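Side-chain contacts in uncharacterized protein SPO1766 (Silicibacter pomeroyi, PDB 3DNX), which is of unknown function but, as an MmcB-like member of the PD-(D/E)XK clan, is probably related to DNA repair proteins: residues Trp78-Phe83 against Ala123-Leu128; Ala70-Tyr75 against Tyr82-Asp87. One frame throughout, in Å; residues are numbered along the deposited sequence.

Contact 1. Residues Trp78-Phe83 against Ala123-Leu128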
ATOM      1  N   TRP A  78       1.912 -18.266  -6.481  1.00 27.84           N
ATOM      2  CA  TRP A  78       1.755 -17.022  -5.731  1.00 28.52           C
ATOM      3  C   TRP A  78       1.142 -15.900  -6.553  1.00 29.51           C
ATOM      4  O   TRP A  78       1.212 -14.750  -6.129  1.00 29.23           O
ATOM      5  CB  TRP A  78       3.110 -16.579  -5.181  1.00 28.34           C
ATOM      6  CG  TRP A  78       3.678 -17.582  -4.262  1.00 27.70           C
ATOM      7  CD1 TRP A  78       4.736 -18.403  -4.503  1.00 28.32           C
ATOM      8  CD2 TRP A  78       3.191 -17.921  -2.952  1.00 28.02           C
ATOM      9  NE1 TRP A  78       4.950 -19.228  -3.416  1.00 26.63           N
ATOM     10  CE2 TRP A  78       4.016 -18.953  -2.454  1.00 26.73           C
ATOM     11  CE3 TRP A  78       2.134 -17.453  -2.154  1.00 26.37           C
ATOM     12  CZ2 TRP A  78       3.834 -19.507  -1.200  1.00 28.27           C
ATOM     13  CZ3 TRP A  78       1.956 -17.993  -0.914  1.00 27.45           C
ATOM     14  CH2 TRP A  78       2.796 -19.025  -0.442  1.00 28.83           C
ATOM     15  N   CYS A  79       0.560 -16.231  -7.716  1.00 30.37           N
ATOM     16  CA  CYS A  79      -0.037 -15.230  -8.598  1.00 30.52           C
ATOM     17  C   CYS A  79      -1.149 -15.797  -9.471  1.00 30.62           C
ATOM     18  O   CYS A  79      -1.309 -16.997  -9.580  1.00 30.35           O
ATOM     19  CB  CYS A  79       1.038 -14.569  -9.475  1.00 29.95           C
ATOM     20  SG  CYS A  79       1.921 -15.654 -10.611  1.00 33.52           S
ATOM     21  N   ASP A  80      -1.974 -14.908 -10.006  1.00 30.59           N
ATOM     22  CA  ASP A  80      -2.956 -15.257 -11.009  1.00 30.05           C
ATOM     23  C   ASP A  80      -2.289 -15.326 -12.382  1.00 30.40           C
ATOM     24  O   ASP A  80      -2.627 -16.196 -13.164  1.00 30.16           O
ATOM     25  CB  ASP A  80      -4.079 -14.233 -11.055  1.00 30.00           C
ATOM     26  CG  ASP A  80      -4.840 -14.152  -9.778  1.00 29.91           C
ATOM     27  OD1 ASP A  80      -5.286 -15.204  -9.252  1.00 29.20           O
ATOM     28  OD2 ASP A  80      -5.028 -13.040  -9.307  1.00 28.27           O
ATOM     29  N   ARG A  81      -1.344 -14.421 -12.653  1.00 29.42           N
ATOM     30  CA  ARG A  81      -0.622 -14.362 -13.922  1.00 30.31           C
ATOM     31  C   ARG A  81       0.850 -14.062 -13.644  1.00 30.99           C
ATOM     32  O   ARG A  81       1.165 -13.247 -12.797  1.00 30.71           O
ATOM     33  CB  ARG A  81      -1.195 -13.295 -14.841  1.00 28.64           C
ATOM     34  CG  ARG A  81      -2.648 -13.521 -15.231  1.00 30.72           C
ATOM     35  CD  ARG A  81      -3.053 -12.598 -16.349  1.00 30.48           C
ATOM     36  NE  ARG A  81      -4.497 -12.431 -16.446  1.00 32.15           N
ATOM     37  CZ  ARG A  81      -5.275 -12.891 -17.421  1.00 32.66           C
ATOM     38  NH1 ARG A  81      -6.576 -12.660 -17.378  1.00 32.79           N
ATOM     39  NH2 ARG A  81      -4.783 -13.533 -18.450  1.00 32.58           N
ATOM     40  N   TYR A  82       1.714 -14.785 -14.330  1.00 31.70           N
ATOM     41  CA  TYR A  82       3.177 -14.666 -14.262  1.00 31.79           C
ATOM     42  C   TYR A  82       3.763 -14.191 -15.591  1.00 32.08           C
ATOM     43  O   TYR A  82       3.448 -14.742 -16.685  1.00 31.39           O
ATOM     44  CB  TYR A  82       3.802 -16.026 -13.908  1.00 32.61           C
ATOM     45  CG  TYR A  82       5.292 -15.967 -13.892  1.00 31.46           C
ATOM     46  CD1 TYR A  82       5.966 -15.539 -12.772  1.00 35.19           C
ATOM     47  CD2 TYR A  82       6.040 -16.348 -15.018  1.00 34.21           C
ATOM     48  CE1 TYR A  82       7.352 -15.449 -12.757  1.00 34.13           C
ATOM     49  CE2 TYR A  82       7.414 -16.246 -15.022  1.00 34.41           C
ATOM     50  CZ  TYR A  82       8.062 -15.832 -13.867  1.00 35.70           C
ATOM     51  OH  TYR A  82       9.425 -15.742 -13.832  1.00 36.52           O
ATOM     52  N   PHE A  83       4.601 -13.150 -15.506  1.00 32.04           N
ATOM     53  CA  PHE A  83       5.221 -12.484 -16.662  1.00 31.79           C
ATOM     54  C   PHE A  83       6.712 -12.344 -16.465  1.00 32.70           C
ATOM     55  O   PHE A  83       7.205 -12.161 -15.320  1.00 30.72           O
ATOM     56  CB  PHE A  83       4.760 -11.044 -16.878  1.00 31.81           C
ATOM     57  CG  PHE A  83       3.277 -10.873 -17.075  1.00 30.72           C
ATOM     58  CD1 PHE A  83       2.746 -10.589 -18.314  1.00 31.33           C
ATOM     59  CD2 PHE A  83       2.420 -10.960 -15.981  1.00 31.26           C
ATOM     60  CE1 PHE A  83       1.371 -10.402 -18.477  1.00 31.56           C
ATOM     61  CE2 PHE A  83       1.062 -10.768 -16.132  1.00 28.69           C
ATOM     62  CZ  PHE A  83       0.532 -10.510 -17.381  1.00 31.86           C
ATOM     63  N   ALA A 123      -8.318 -17.594   0.095  1.00 46.56           N
ATOM     64  CA  ALA A 123      -7.577 -17.407   1.339  1.00 46.24           C
ATOM     65  C   ALA A 123      -6.172 -16.898   1.056  1.00 44.99           C
ATOM     66  O   ALA A 123      -5.632 -16.080   1.788  1.00 43.76           O
ATOM     67  CB  ALA A 123      -7.515 -18.710   2.137  1.00 46.49           C
ATOM     68  N   ARG A 124      -5.577 -17.401  -0.005  1.00 44.79           N
ATOM     69  CA  ARG A 124      -4.237 -16.986  -0.390  1.00 44.89           C
ATOM     70  C   ARG A 124      -4.209 -15.588  -0.984  1.00 43.80           C
ATOM     71  O   ARG A 124      -3.281 -14.830  -0.729  1.00 43.62           O
ATOM     72  CB  ARG A 124      -3.716 -17.917  -1.444  1.00 45.15           C
ATOM     73  CG  ARG A 124      -2.235 -17.799  -1.709  1.00 47.67           C
ATOM     74  CD  ARG A 124      -1.563 -19.013  -1.098  1.00 48.71           C
ATOM     75  NE  ARG A 124      -0.444 -19.409  -1.863  1.00 47.08           N
ATOM     76  CZ  ARG A 124       0.176 -20.584  -1.771  1.00 45.97           C
ATOM     77  NH1 ARG A 124       1.192 -20.798  -2.565  1.00 42.19           N
ATOM     78  NH2 ARG A 124      -0.169 -21.525  -0.898  1.00 42.92           N
ATOM     79  N   ARG A 125      -5.192 -15.279  -1.824  1.00 42.61           N
ATOM     80  CA  ARG A 125      -5.361 -13.931  -2.327  1.00 42.30           C
ATOM     81  C   ARG A 125      -5.403 -12.927  -1.158  1.00 42.47           C
ATOM     82  O   ARG A 125      -4.811 -11.853  -1.215  1.00 41.94           O
ATOM     83  CB  ARG A 125      -6.647 -13.834  -3.121  1.00 41.69           C
ATOM     84  CG  ARG A 125      -6.848 -12.502  -3.814  1.00 41.56           C
ATOM     85  CD  ARG A 125      -8.130 -12.487  -4.615  1.00 41.36           C
ATOM     86  NE  ARG A 125      -8.164 -13.654  -5.484  1.00 40.48           N
ATOM     87  CZ  ARG A 125      -7.424 -13.791  -6.574  1.00 43.83           C
ATOM     88  NH1 ARG A 125      -6.600 -12.817  -6.955  1.00 45.33           N
ATOM     89  NH2 ARG A 125      -7.491 -14.930  -7.278  1.00 40.81           N
ATOM     90  N   LYS A 126      -6.130 -13.266  -0.114  1.00 42.91           N
ATOM     91  CA  LYS A 126      -6.243 -12.387   1.076  1.00 43.36           C
ATOM     92  C   LYS A 126      -4.908 -12.127   1.733  1.00 42.40           C
ATOM     93  O   LYS A 126      -4.576 -10.982   2.054  1.00 42.17           O
ATOM     94  CB  LYS A 126      -7.116 -13.022   2.148  1.00 45.04           C
ATOM     95  CG  LYS A 126      -8.568 -12.737   2.008  1.00 49.40           C
ATOM     96  CD  LYS A 126      -9.281 -12.803   3.350  1.00 54.56           C
ATOM     97  CE  LYS A 126     -10.663 -13.485   3.225  1.00 57.35           C
ATOM     98  NZ  LYS A 126     -11.001 -13.947   1.809  1.00 57.21           N
ATOM     99  N   VAL A 127      -4.157 -13.195   1.971  1.00 41.11           N
ATOM    100  CA  VAL A 127      -2.856 -13.084   2.626  1.00 40.38           C
ATOM    101  C   VAL A 127      -1.927 -12.190   1.827  1.00 39.67           C
ATOM    102  O   VAL A 127      -1.250 -11.315   2.386  1.00 38.37           O
ATOM    103  CB  VAL A 127      -2.204 -14.471   2.835  1.00 40.77           C
ATOM    104  CG1 VAL A 127      -0.759 -14.329   3.312  1.00 42.42           C
ATOM    105  CG2 VAL A 127      -2.965 -15.244   3.844  1.00 40.80           C
ATOM    106  N   LEU A 128      -1.894 -12.391   0.503  1.00 38.13           N
ATOM    107  CA  LEU A 128      -0.993 -11.657  -0.328  1.00 37.40           C
ATOM    108  C   LEU A 128      -1.376 -10.181  -0.462  1.00 36.22           C
ATOM    109  O   LEU A 128      -0.516  -9.344  -0.535  1.00 36.07           O
ATOM    110  CB  LEU A 128      -0.938 -12.291  -1.719  1.00 37.35           C
ATOM    111  CG  LEU A 128      -0.302 -13.675  -1.781  1.00 38.53           C
ATOM    112  CD1 LEU A 128      -0.553 -14.251  -3.178  1.00 36.55           C
ATOM    113  CD2 LEU A 128       1.215 -13.575  -1.483  1.00 36.32           C
TER
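W78 and R124 form a cation-pi stack at the start of helix 122-144. The stack and a nearby salt bridge join this C-terminal helix to the turn that enters strand 81-86, an inner strand of the mixed sheet in this PD-(D/E)XK clan protein. The guanidinium of R124 lies over one face of the six-membered ring of W78, with CZ 3.5 Å from the ring centroid. The two planes are 24° apart, so the stack is slightly tilted. NH1 lies above the middle of the six-membered ring, a little toward CH2 and CZ2, at 3.2 Å from each. NE lies just past the CZ3 corner. R124 starts with CG anti to its own N (chi1 -167°), and its chain then bends twice. These bends lay the guanidinium flat on the indole. NH1 of R124 also forms a salt bridge with E77, next to W78 in the chain, so the cation is gripped from the same loop that supplies the ring.

L128, one helical turn further on, touches the indole with CD2, 4.0 Å from W78 CE3. Its other methyl, CD1, lies 3.5 Å from the backbone O of W78. A38 and L41 also touch the W78 side chain.

D80 points toward the helix and meets R125 end-on. The carboxylate and guanidinium are nearly coplanar, and each oxygen takes one nitrogen on its syn side. D80 is also bonded by the backbone N of I54 and of L120, which ties strand 54-59 and the approach to the helix to the same carboxylate. R125 NH1 has a second acceptor in G52 O. R125 NH2 reaches D80 OD1 at 3.0 Å, while NH1 to OD2 is shorter, 2.8 Å, and almost straight at 177°.

Contact 2. Residues Ala70-Tyr75 against Tyr82-Asp87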
ATOM      1  N   ALA A  70      16.147 -20.056 -12.324  1.00 37.94           N
ATOM      2  CA  ALA A  70      15.800 -21.449 -12.722  1.00 38.18           C
ATOM      3  C   ALA A  70      14.568 -22.058 -12.015  1.00 37.68           C
ATOM      4  O   ALA A  70      13.833 -22.850 -12.609  1.00 37.88           O
ATOM      5  CB  ALA A  70      17.007 -22.366 -12.542  1.00 37.97           C
ATOM      6  N   LYS A  71      14.333 -21.666 -10.763  1.00 36.84           N
ATOM      7  CA  LYS A  71      13.169 -22.142  -9.997  1.00 35.73           C
ATOM      8  C   LYS A  71      11.917 -21.244 -10.179  1.00 34.00           C
ATOM      9  O   LYS A  71      11.041 -21.255  -9.317  1.00 33.51           O
ATOM     10  CB  LYS A  71      13.510 -22.254  -8.490  1.00 36.00           C
ATOM     11  CG  LYS A  71      14.809 -22.999  -8.152  1.00 36.85           C
ATOM     12  CD  LYS A  71      14.793 -24.484  -8.583  1.00 38.26           C
ATOM     13  CE  LYS A  71      16.071 -25.202  -8.151  1.00 39.01           C
ATOM     14  NZ  LYS A  71      15.897 -26.664  -7.843  1.00 39.85           N
ATOM     15  N   TRP A  72      11.831 -20.523 -11.307  1.00 31.74           N
ATOM     16  CA  TRP A  72      10.750 -19.563 -11.576  1.00 30.62           C
ATOM     17  C   TRP A  72       9.367 -20.207 -11.525  1.00 29.24           C
ATOM     18  O   TRP A  72       8.386 -19.531 -11.238  1.00 28.58           O
ATOM     19  CB  TRP A  72      10.930 -18.859 -12.956  1.00 30.33           C
ATOM     20  CG  TRP A  72      10.787 -19.790 -14.115  1.00 29.23           C
ATOM     21  CD1 TRP A  72      11.768 -20.555 -14.688  1.00 29.94           C
ATOM     22  CD2 TRP A  72       9.578 -20.094 -14.829  1.00 28.17           C
ATOM     23  NE1 TRP A  72      11.237 -21.335 -15.698  1.00 27.93           N
ATOM     24  CE2 TRP A  72       9.898 -21.072 -15.807  1.00 29.02           C
ATOM     25  CE3 TRP A  72       8.255 -19.669 -14.709  1.00 30.65           C
ATOM     26  CZ2 TRP A  72       8.938 -21.620 -16.670  1.00 28.93           C
ATOM     27  CZ3 TRP A  72       7.299 -20.204 -15.576  1.00 31.23           C
ATOM     28  CH2 TRP A  72       7.648 -21.159 -16.550  1.00 29.10           C
ATOM     29  N   GLN A  73       9.271 -21.486 -11.865  1.00 28.41           N
ATOM     30  CA  GLN A  73       7.971 -22.150 -11.768  1.00 28.68           C
ATOM     31  C   GLN A  73       7.393 -22.086 -10.334  1.00 27.89           C
ATOM     32  O   GLN A  73       6.184 -22.149 -10.175  1.00 27.19           O
ATOM     33  CB  GLN A  73       8.012 -23.563 -12.299  1.00 29.10           C
ATOM     34  CG  GLN A  73       7.789 -23.572 -13.807  1.00 32.33           C
ATOM     35  CD  GLN A  73       8.391 -24.759 -14.474  1.00 36.45           C
ATOM     36  OE1 GLN A  73       7.685 -25.606 -15.017  1.00 39.10           O
ATOM     37  NE2 GLN A  73       9.721 -24.843 -14.441  1.00 40.07           N
ATOM     38  N   GLY A  74       8.259 -21.903  -9.332  1.00 27.12           N
ATOM     39  CA  GLY A  74       7.833 -21.708  -7.942  1.00 27.41           C
ATOM     40  C   GLY A  74       7.083 -20.426  -7.665  1.00 27.35           C
ATOM     41  O   GLY A  74       6.381 -20.324  -6.639  1.00 27.03           O
ATOM     42  N   TYR A  75       7.225 -19.439  -8.551  1.00 26.61           N
ATOM     43  CA  TYR A  75       6.439 -18.226  -8.436  1.00 26.99           C
ATOM     44  C   TYR A  75       4.973 -18.408  -8.832  1.00 27.21           C
ATOM     45  O   TYR A  75       4.126 -17.621  -8.432  1.00 26.79           O
ATOM     46  CB  TYR A  75       6.999 -17.095  -9.285  1.00 27.27           C
ATOM     47  CG  TYR A  75       8.401 -16.650  -8.984  1.00 27.75           C
ATOM     48  CD1 TYR A  75       9.376 -16.683  -9.978  1.00 28.90           C
ATOM     49  CD2 TYR A  75       8.757 -16.148  -7.731  1.00 30.26           C
ATOM     50  CE1 TYR A  75      10.668 -16.243  -9.744  1.00 29.21           C
ATOM     51  CE2 TYR A  75      10.075 -15.703  -7.480  1.00 29.26           C
ATOM     52  CZ  TYR A  75      11.018 -15.763  -8.489  1.00 31.18           C
ATOM     53  OH  TYR A  75      12.315 -15.342  -8.299  1.00 29.57           O
ATOM     54  N   TYR A  82       1.714 -14.785 -14.330  1.00 31.70           N
ATOM     55  CA  TYR A  82       3.177 -14.666 -14.262  1.00 31.79           C
ATOM     56  C   TYR A  82       3.763 -14.191 -15.591  1.00 32.08           C
ATOM     57  O   TYR A  82       3.448 -14.742 -16.685  1.00 31.39           O
ATOM     58  CB  TYR A  82       3.802 -16.026 -13.908  1.00 32.61           C
ATOM     59  CG  TYR A  82       5.292 -15.967 -13.892  1.00 31.46           C
ATOM     60  CD1 TYR A  82       5.966 -15.539 -12.772  1.00 35.19           C
ATOM     61  CD2 TYR A  82       6.040 -16.348 -15.018  1.00 34.21           C
ATOM     62  CE1 TYR A  82       7.352 -15.449 -12.757  1.00 34.13           C
ATOM     63  CE2 TYR A  82       7.414 -16.246 -15.022  1.00 34.41           C
ATOM     64  CZ  TYR A  82       8.062 -15.832 -13.867  1.00 35.70           C
ATOM     65  OH  TYR A  82       9.425 -15.742 -13.832  1.00 36.52           O
ATOM     66  N   PHE A  83       4.601 -13.150 -15.506  1.00 32.04           N
ATOM     67  CA  PHE A  83       5.221 -12.484 -16.662  1.00 31.79           C
ATOM     68  C   PHE A  83       6.712 -12.344 -16.465  1.00 32.70           C
ATOM     69  O   PHE A  83       7.205 -12.161 -15.320  1.00 30.72           O
ATOM     70  CB  PHE A  83       4.760 -11.044 -16.878  1.00 31.81           C
ATOM     71  CG  PHE A  83       3.277 -10.873 -17.075  1.00 30.72           C
ATOM     72  CD1 PHE A  83       2.746 -10.589 -18.314  1.00 31.33           C
ATOM     73  CD2 PHE A  83       2.420 -10.960 -15.981  1.00 31.26           C
ATOM     74  CE1 PHE A  83       1.371 -10.402 -18.477  1.00 31.56           C
ATOM     75  CE2 PHE A  83       1.062 -10.768 -16.132  1.00 28.69           C
ATOM     76  CZ  PHE A  83       0.532 -10.510 -17.381  1.00 31.86           C
ATOM     77  N   TRP A  84       7.417 -12.395 -17.602  1.00 31.67           N
ATOM     78  CA  TRP A  84       8.771 -11.872 -17.711  1.00 32.90           C
ATOM     79  C   TRP A  84       8.723 -10.442 -18.214  1.00 32.20           C
ATOM     80  O   TRP A  84       7.805 -10.089 -18.935  1.00 32.23           O
ATOM     81  CB  TRP A  84       9.606 -12.708 -18.655  1.00 34.68           C
ATOM     82  CG  TRP A  84       9.653 -14.152 -18.310  1.00 34.01           C
ATOM     83  CD1 TRP A  84       8.854 -15.119 -18.808  1.00 36.49           C
ATOM     84  CD2 TRP A  84      10.552 -14.793 -17.391  1.00 34.58           C
ATOM     85  NE1 TRP A  84       9.201 -16.343 -18.265  1.00 37.61           N
ATOM     86  CE2 TRP A  84      10.224 -16.149 -17.371  1.00 35.18           C
ATOM     87  CE3 TRP A  84      11.599 -14.337 -16.579  1.00 36.93           C
ATOM     88  CZ2 TRP A  84      10.919 -17.067 -16.592  1.00 37.41           C
ATOM     89  CZ3 TRP A  84      12.272 -15.240 -15.792  1.00 37.27           C
ATOM     90  CH2 TRP A  84      11.930 -16.577 -15.793  1.00 36.57           C
ATOM     91  N   ALA A  85       9.680  -9.623 -17.796  1.00 31.59           N
ATOM     92  CA  ALA A  85       9.892  -8.270 -18.354  1.00 31.92           C
ATOM     93  C   ALA A  85      11.383  -8.167 -18.722  1.00 30.84           C
ATOM     94  O   ALA A  85      12.243  -8.406 -17.895  1.00 30.63           O
ATOM     95  CB  ALA A  85       9.480  -7.164 -17.365  1.00 31.84           C
ATOM     96  N   VAL A  86      11.648  -7.852 -19.985  1.00 31.32           N
ATOM     97  CA  VAL A  86      12.991  -7.749 -20.547  1.00 30.64           C
ATOM     98  C   VAL A  86      13.056  -6.549 -21.470  1.00 31.95           C
ATOM     99  O   VAL A  86      12.011  -6.009 -21.897  1.00 31.88           O
ATOM    100  CB  VAL A  86      13.375  -9.031 -21.328  1.00 31.36           C
ATOM    101  CG1 VAL A  86      13.319 -10.267 -20.400  1.00 30.90           C
ATOM    102  CG2 VAL A  86      12.503  -9.242 -22.580  1.00 26.79           C
ATOM    103  N   ASP A  87      14.267  -6.128 -21.810  1.00 31.62           N
ATOM    104  CA  ASP A  87      14.396  -5.055 -22.750  1.00 31.95           C
ATOM    105  C   ASP A  87      14.488  -5.614 -24.183  1.00 31.17           C
ATOM    106  O   ASP A  87      14.545  -6.825 -24.399  1.00 29.18           O
ATOM    107  CB  ASP A  87      15.562  -4.141 -22.368  1.00 32.92           C
ATOM    108  CG  ASP A  87      16.935  -4.756 -22.579  1.00 34.47           C
ATOM    109  OD1 ASP A  87      17.153  -5.761 -23.337  1.00 34.31           O
ATOM    110  OD2 ASP A  87      17.860  -4.153 -21.979  1.00 41.19           O
TER
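W72 packs against both Y82 and W84 in an aromatic cluster that Y75 completes. The cluster pins the loop after helix 63-68 onto strand 81-86, the strand that this loop leads into. W72 and W84 meet edge-to-face. The CZ2 edge of W84 comes over one face of the W72 indole, 3.7 Å from CG, with the planes at 60°. On the opposite face of W72 lies CG of its neighbour Q73. W72 and Y82 are turned differently. Their planes are only 26° apart, but the rings are slid so far that they barely overlap, and the touch is W72 CE3 on Y82 CE2 at 3.5 Å. W72 has CG between its backbone N and carbonyl carbon (chi1 66°), and this swings the indole toward the strand. Y75 lies rim to rim with Y82, the planes nearly parallel, with CD1 of Y75 3.7 Å from CE1 of Y82. The Y75 hydroxyl is hydrogen-bonded to D69. F66 adds another edge-to-face ring to W84. The Y82 hydroxyl has no hydrogen-bond partner in the model. This buried OH sits 3.6 Å from W72 CB and over one face of the W84 ring.

Both contacts use strand 81-86, and their centres are 14 Å apart. Contact 1 involves the turn entering the strand, and the strand segment of contact 2 begins at Y82. Y82 and F83 belong to both ranges, but neither touches residues 123-128, and Y82 works in contact 2 alone. Strand 54-59 is a common neighbour: its I54 end bonds D80 of contact 1, while E58, further along, touches Y75 and Y82 of contact 2. That strand ends at C59, which with D65 lies at a bound sodium ion. In contact 2 the W84 side chain is about 8 Å from a bound sodium ion.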